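Side-chain contacts in nucleoporin NUP170 (Chaetomium thermophilum, PDB 5HAX), which is probably a scaffold nucleoporin of the nuclear pore complex, combining an N-terminal beta-propeller with a helical C-terminal region: residues 134-139 against 143-148; 185-190 against 200-205. One frame throughout, in Å; residues are numbered along the deposited sequence.

Contact 1. Residues 134-139 against 143-148; sequences VLVVAT and IILLGV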
# COMPACT_ATOMS: atom_id res chain seq x y z
N VAL A 134 1.23 13.75 -16.43
CA VAL A 134 0.90 15.12 -16.82
C VAL A 134 1.06 16.00 -15.59
O VAL A 134 0.57 15.65 -14.51
CB VAL A 134 -0.52 15.23 -17.39
CG1 VAL A 134 -0.91 16.69 -17.61
CG2 VAL A 134 -0.63 14.45 -18.69
N LEU A 135 1.74 17.12 -15.76
CA LEU A 135 1.92 18.10 -14.70
C LEU A 135 0.89 19.21 -14.88
O LEU A 135 0.89 19.90 -15.91
CB LEU A 135 3.34 18.67 -14.73
CG LEU A 135 3.71 19.70 -13.66
CD1 LEU A 135 3.74 19.07 -12.28
CD2 LEU A 135 5.05 20.33 -13.99
N VAL A 136 0.00 19.37 -13.90
CA VAL A 136 -1.03 20.40 -13.92
C VAL A 136 -0.57 21.54 -13.03
O VAL A 136 -0.29 21.34 -11.85
CB VAL A 136 -2.39 19.84 -13.45
CG1 VAL A 136 -3.48 20.89 -13.65
CG2 VAL A 136 -2.73 18.56 -14.17
N VAL A 137 -0.50 22.74 -13.60
CA VAL A 137 -0.07 23.94 -12.89
C VAL A 137 -1.22 24.95 -12.96
O VAL A 137 -1.55 25.44 -14.04
CB VAL A 137 1.21 24.54 -13.48
CG1 VAL A 137 1.61 25.80 -12.73
CG2 VAL A 137 2.34 23.51 -13.44
N ALA A 138 -1.80 25.26 -11.80
CA ALA A 138 -2.91 26.20 -11.71
C ALA A 138 -2.42 27.53 -11.15
O ALA A 138 -1.74 27.56 -10.12
CB ALA A 138 -4.03 25.64 -10.82
N THR A 139 -2.75 28.62 -11.83
CA THR A 139 -2.47 29.97 -11.37
C THR A 139 -3.78 30.71 -11.14
O THR A 139 -4.87 30.17 -11.33
CB THR A 139 -1.60 30.73 -12.38
OG1 THR A 139 -2.38 31.08 -13.53
CG2 THR A 139 -0.40 29.90 -12.81
N ILE A 143 -4.97 27.45 -16.00
CA ILE A 143 -4.41 26.14 -15.69
C ILE A 143 -3.59 25.69 -16.89
O ILE A 143 -4.02 25.84 -18.04
CB ILE A 143 -5.50 25.10 -15.36
CG1 ILE A 143 -6.32 25.52 -14.14
CG2 ILE A 143 -4.86 23.74 -15.10
CD1 ILE A 143 -7.50 26.41 -14.47
N ILE A 144 -2.41 25.13 -16.62
CA ILE A 144 -1.44 24.78 -17.64
C ILE A 144 -1.11 23.29 -17.51
O ILE A 144 -0.86 22.81 -16.40
CB ILE A 144 -0.16 25.63 -17.51
CG1 ILE A 144 -0.51 27.12 -17.55
CG2 ILE A 144 0.83 25.28 -18.61
CD1 ILE A 144 0.59 28.02 -17.03
N LEU A 145 -1.12 22.59 -18.64
CA LEU A 145 -0.75 21.18 -18.69
C LEU A 145 0.63 21.04 -19.31
O LEU A 145 0.91 21.64 -20.36
CB LEU A 145 -1.76 20.37 -19.51
CG LEU A 145 -3.23 20.47 -19.09
CD1 LEU A 145 -4.08 19.59 -19.99
CD2 LEU A 145 -3.41 20.09 -17.63
N LEU A 146 1.49 20.25 -18.67
CA LEU A 146 2.82 19.94 -19.19
C LEU A 146 3.00 18.44 -19.23
O LEU A 146 2.64 17.73 -18.29
CB LEU A 146 3.93 20.57 -18.33
CG LEU A 146 4.00 22.09 -18.29
CD1 LEU A 146 5.14 22.54 -17.39
CD2 LEU A 146 4.16 22.67 -19.68
N GLY A 147 3.56 17.95 -20.34
CA GLY A 147 3.93 16.55 -20.42
C GLY A 147 5.14 16.25 -19.55
O GLY A 147 6.04 17.08 -19.40
N VAL A 148 5.15 15.05 -18.98
CA VAL A 148 6.22 14.63 -18.08
C VAL A 148 6.67 13.23 -18.47
O VAL A 148 5.84 12.37 -18.79
CB VAL A 148 5.76 14.65 -16.60
CG1 VAL A 148 6.89 14.18 -15.69
CG2 VAL A 148 5.30 16.04 -16.21

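Contact 2. Residues 185-190 against 200-205; sequences GRIFLG and IFYQQE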
# COMPACT_ATOMS: atom_id res chain seq x y z
N GLY A 185 -6.74 9.46 -16.50
CA GLY A 185 -6.25 10.76 -16.88
C GLY A 185 -7.23 11.90 -16.75
O GLY A 185 -6.92 13.02 -17.19
N ARG A 186 -8.41 11.67 -16.18
CA ARG A 186 -9.35 12.76 -15.96
C ARG A 186 -8.83 13.68 -14.87
O ARG A 186 -8.30 13.22 -13.85
CB ARG A 186 -10.73 12.21 -15.58
CG ARG A 186 -11.35 11.31 -16.63
CD ARG A 186 -12.75 10.87 -16.23
NE ARG A 186 -13.72 11.96 -16.31
CZ ARG A 186 -15.03 11.83 -16.10
NH1 ARG A 186 -15.54 10.64 -15.80
NH2 ARG A 186 -15.82 12.88 -16.19
N ILE A 187 -8.99 14.99 -15.07
CA ILE A 187 -8.44 16.02 -14.19
C ILE A 187 -9.59 16.82 -13.60
O ILE A 187 -10.35 17.46 -14.34
CB ILE A 187 -7.47 16.94 -14.94
CG1 ILE A 187 -6.29 16.14 -15.51
CG2 ILE A 187 -6.96 18.05 -14.02
CD1 ILE A 187 -5.41 16.93 -16.46
N PHE A 188 -9.72 16.81 -12.27
CA PHE A 188 -10.76 17.53 -11.56
C PHE A 188 -10.15 18.63 -10.69
O PHE A 188 -9.06 18.47 -10.13
CB PHE A 188 -11.58 16.58 -10.68
CG PHE A 188 -12.38 15.57 -11.46
CD1 PHE A 188 -13.54 15.95 -12.12
CD2 PHE A 188 -11.99 14.24 -11.51
CE1 PHE A 188 -14.28 15.02 -12.83
CE2 PHE A 188 -12.72 13.31 -12.22
CZ PHE A 188 -13.87 13.70 -12.88
N LEU A 189 -10.88 19.75 -10.57
CA LEU A 189 -10.39 20.94 -9.89
C LEU A 189 -11.41 21.46 -8.88
O LEU A 189 -12.62 21.36 -9.09
CB LEU A 189 -10.09 22.07 -10.89
CG LEU A 189 -9.28 21.75 -12.14
CD1 LEU A 189 -9.28 22.96 -13.05
CD2 LEU A 189 -7.85 21.35 -11.78
N GLY A 190 -10.90 22.05 -7.80
CA GLY A 190 -11.70 22.70 -6.78
C GLY A 190 -10.84 23.68 -6.02
O GLY A 190 -9.61 23.69 -6.15
N ILE A 200 -11.07 19.41 -16.51
CA ILE A 200 -10.31 19.84 -17.69
C ILE A 200 -10.31 18.69 -18.69
O ILE A 200 -9.91 17.57 -18.36
CB ILE A 200 -8.88 20.26 -17.32
CG1 ILE A 200 -8.92 21.52 -16.46
CG2 ILE A 200 -8.04 20.48 -18.59
CD1 ILE A 200 -7.56 22.14 -16.19
N PHE A 201 -10.76 18.98 -19.91
CA PHE A 201 -10.68 18.06 -21.03
C PHE A 201 -9.53 18.47 -21.94
O PHE A 201 -9.21 19.65 -22.06
CB PHE A 201 -11.99 18.05 -21.83
CG PHE A 201 -13.20 17.73 -21.01
CD1 PHE A 201 -13.56 16.41 -20.77
CD2 PHE A 201 -13.99 18.73 -20.49
CE1 PHE A 201 -14.68 16.11 -20.03
CE2 PHE A 201 -15.11 18.44 -19.74
CZ PHE A 201 -15.46 17.12 -19.51
N TYR A 202 -8.91 17.47 -22.57
CA TYR A 202 -7.92 17.77 -23.59
C TYR A 202 -7.83 16.61 -24.57
O TYR A 202 -8.09 15.46 -24.22
CB TYR A 202 -6.55 18.09 -22.98
CG TYR A 202 -5.88 16.95 -22.23
CD1 TYR A 202 -5.04 16.06 -22.89
CD2 TYR A 202 -6.08 16.79 -20.87
CE1 TYR A 202 -4.42 15.03 -22.20
CE2 TYR A 202 -5.46 15.76 -20.18
CZ TYR A 202 -4.63 14.89 -20.85
OH TYR A 202 -4.02 13.86 -20.17
N GLN A 203 -7.46 16.94 -25.81
CA GLN A 203 -7.39 15.97 -26.89
C GLN A 203 -6.23 16.34 -27.80
O GLN A 203 -5.74 17.47 -27.79
CB GLN A 203 -8.70 15.92 -27.68
CG GLN A 203 -9.08 17.24 -28.33
CD GLN A 203 -10.45 17.20 -28.98
OE1 GLN A 203 -11.03 16.13 -29.14
NE2 GLN A 203 -10.96 18.37 -29.35
N GLN A 204 -5.81 15.36 -28.61
CA GLN A 204 -4.64 15.56 -29.47
C GLN A 204 -4.96 16.46 -30.65
O GLN A 204 -4.16 17.34 -31.00
CB GLN A 204 -4.12 14.21 -29.95
CG GLN A 204 -5.13 13.40 -30.76
CD GLN A 204 -4.61 12.03 -31.13
OE1 GLN A 204 -4.04 11.32 -30.30
NE2 GLN A 204 -4.80 11.64 -32.39
N GLU A 205 -6.12 16.27 -31.28
CA GLU A 205 -6.43 16.95 -32.53
C GLU A 205 -7.01 18.33 -32.29
O GLU A 205 -7.82 18.53 -31.38
CB GLU A 205 -7.41 16.11 -33.36
CG GLU A 205 -6.83 14.78 -33.83
CD GLU A 205 -7.30 14.37 -35.22
OE1 GLU A 205 -7.42 15.26 -36.10
OE2 GLU A 205 -7.54 13.17 -35.43
O HOH W 1 -4.55 13.66 -17.58
O HOH W 2 -10.65 15.16 -17.71

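Contact 1. Residues 134-139 against 143-148
Val-134 and Leu-145 meet on one face of the strand pair, the CG1 methyl of the valine lying 4.2 Å from CD2 of the leucine, while the Val-134 CA-H leans on the carbonyl oxygen of Leu-146. At Leu-135 the backbone bonds run both ways: its N reaches Leu-146 O at 2.8 Å in a nearly straight line (172° at the hydrogen), and its own O takes the N-H of Leu-146. The side chains of this hydrogen-bonded pair run side by side on the other face, Leu-135 CD2 4.1 Å from Leu-146 CD1. Leu-135 CB also takes the CG2 methyl of Val-148 at 3.6 Å. These are the two inner strands of a four-stranded antiparallel propeller blade, joined as a tight beta hairpin. Val-136 straddles its partners: with CG1 anti to the backbone N (chi1 -173°), that methyl presses on Ile-143 CG2 at a tight 3.5 Å, and the other branch, CG2, meets Leu-145 CD2 at 3.8 Å. Val-137 repeats the reciprocal pairing with Ile-144, whose N lies 2.7 Å from Val-137 O but tilted 25° from the carbonyl plane. Ala-138 offers its CB to Ile-143 CG1 at 4.0 Å. At the turn, Thr-139 OG1 is hydrogen-bonded to the backbone N of both Ser-141 and Glu-142.

Contact 2. Residues 185-190 against 200-205
The delta methyl CD1 of Leu-189 lodges against the outer arm of Ile-200, 3.7 Å from its CD1 and equally near its CG1. This is the compact end of the contact, and here the strands are also joined directly: Ile-200 N donates to Ile-187 O at 3.0 Å, tilted 19° from the carbonyl plane. At this same pair the strands begin to part: the second link, between Ile-187 N and Ile-200 O, is made through a water, which accepts from Ile-187 N at 3.1 Å and donates to Ile-200 O at 2.6 Å. Tyr-202 reaches back across the separating strands with its side chain, crossing that of Ile-187 at about a right angle, CE2 3.9 Å from Ile-187 CD1. Its OH donates to a second water, 2.7 Å away in the ring plane, which in turn donates to Gly-185 O; the backbone N of Lys-123 is hydrogen-bonded to the same hydroxyl, giving it a second partner. Beyond it residues 203-205 lead away from the first segment, to the exposed Glu-205. Strand 178-181 flanks the first segment and strand 213-217 the second, as the outer strands of a propeller blade, while Ile-143 and Leu-145 of strand 142-151 pack over Leu-189, Ile-200, Ile-187 and Tyr-202.

Contacts 1 and 2 hold the central hairpins of two successive four-stranded blades, and the blades pack face to face. Val-136, Ile-143 and Leu-145 from contact 1 meet Ile-187, Ile-200 and Tyr-202 from contact 2, forming a largely apolar interface between the blades. Both interfaces are largely buried, yet they are built differently. Contact 1 is a regular ladder of direct backbone bonds with aliphatic side chains on both faces, burying 525 Å². Contact 2 buries 272 Å², keeps one direct bond between its segments and is completed by bridging waters, at the parting strands and at the loop before them. A tyrosine hydroxyl adds polar chemistry there, and its second segment runs on from the buried core to the surface.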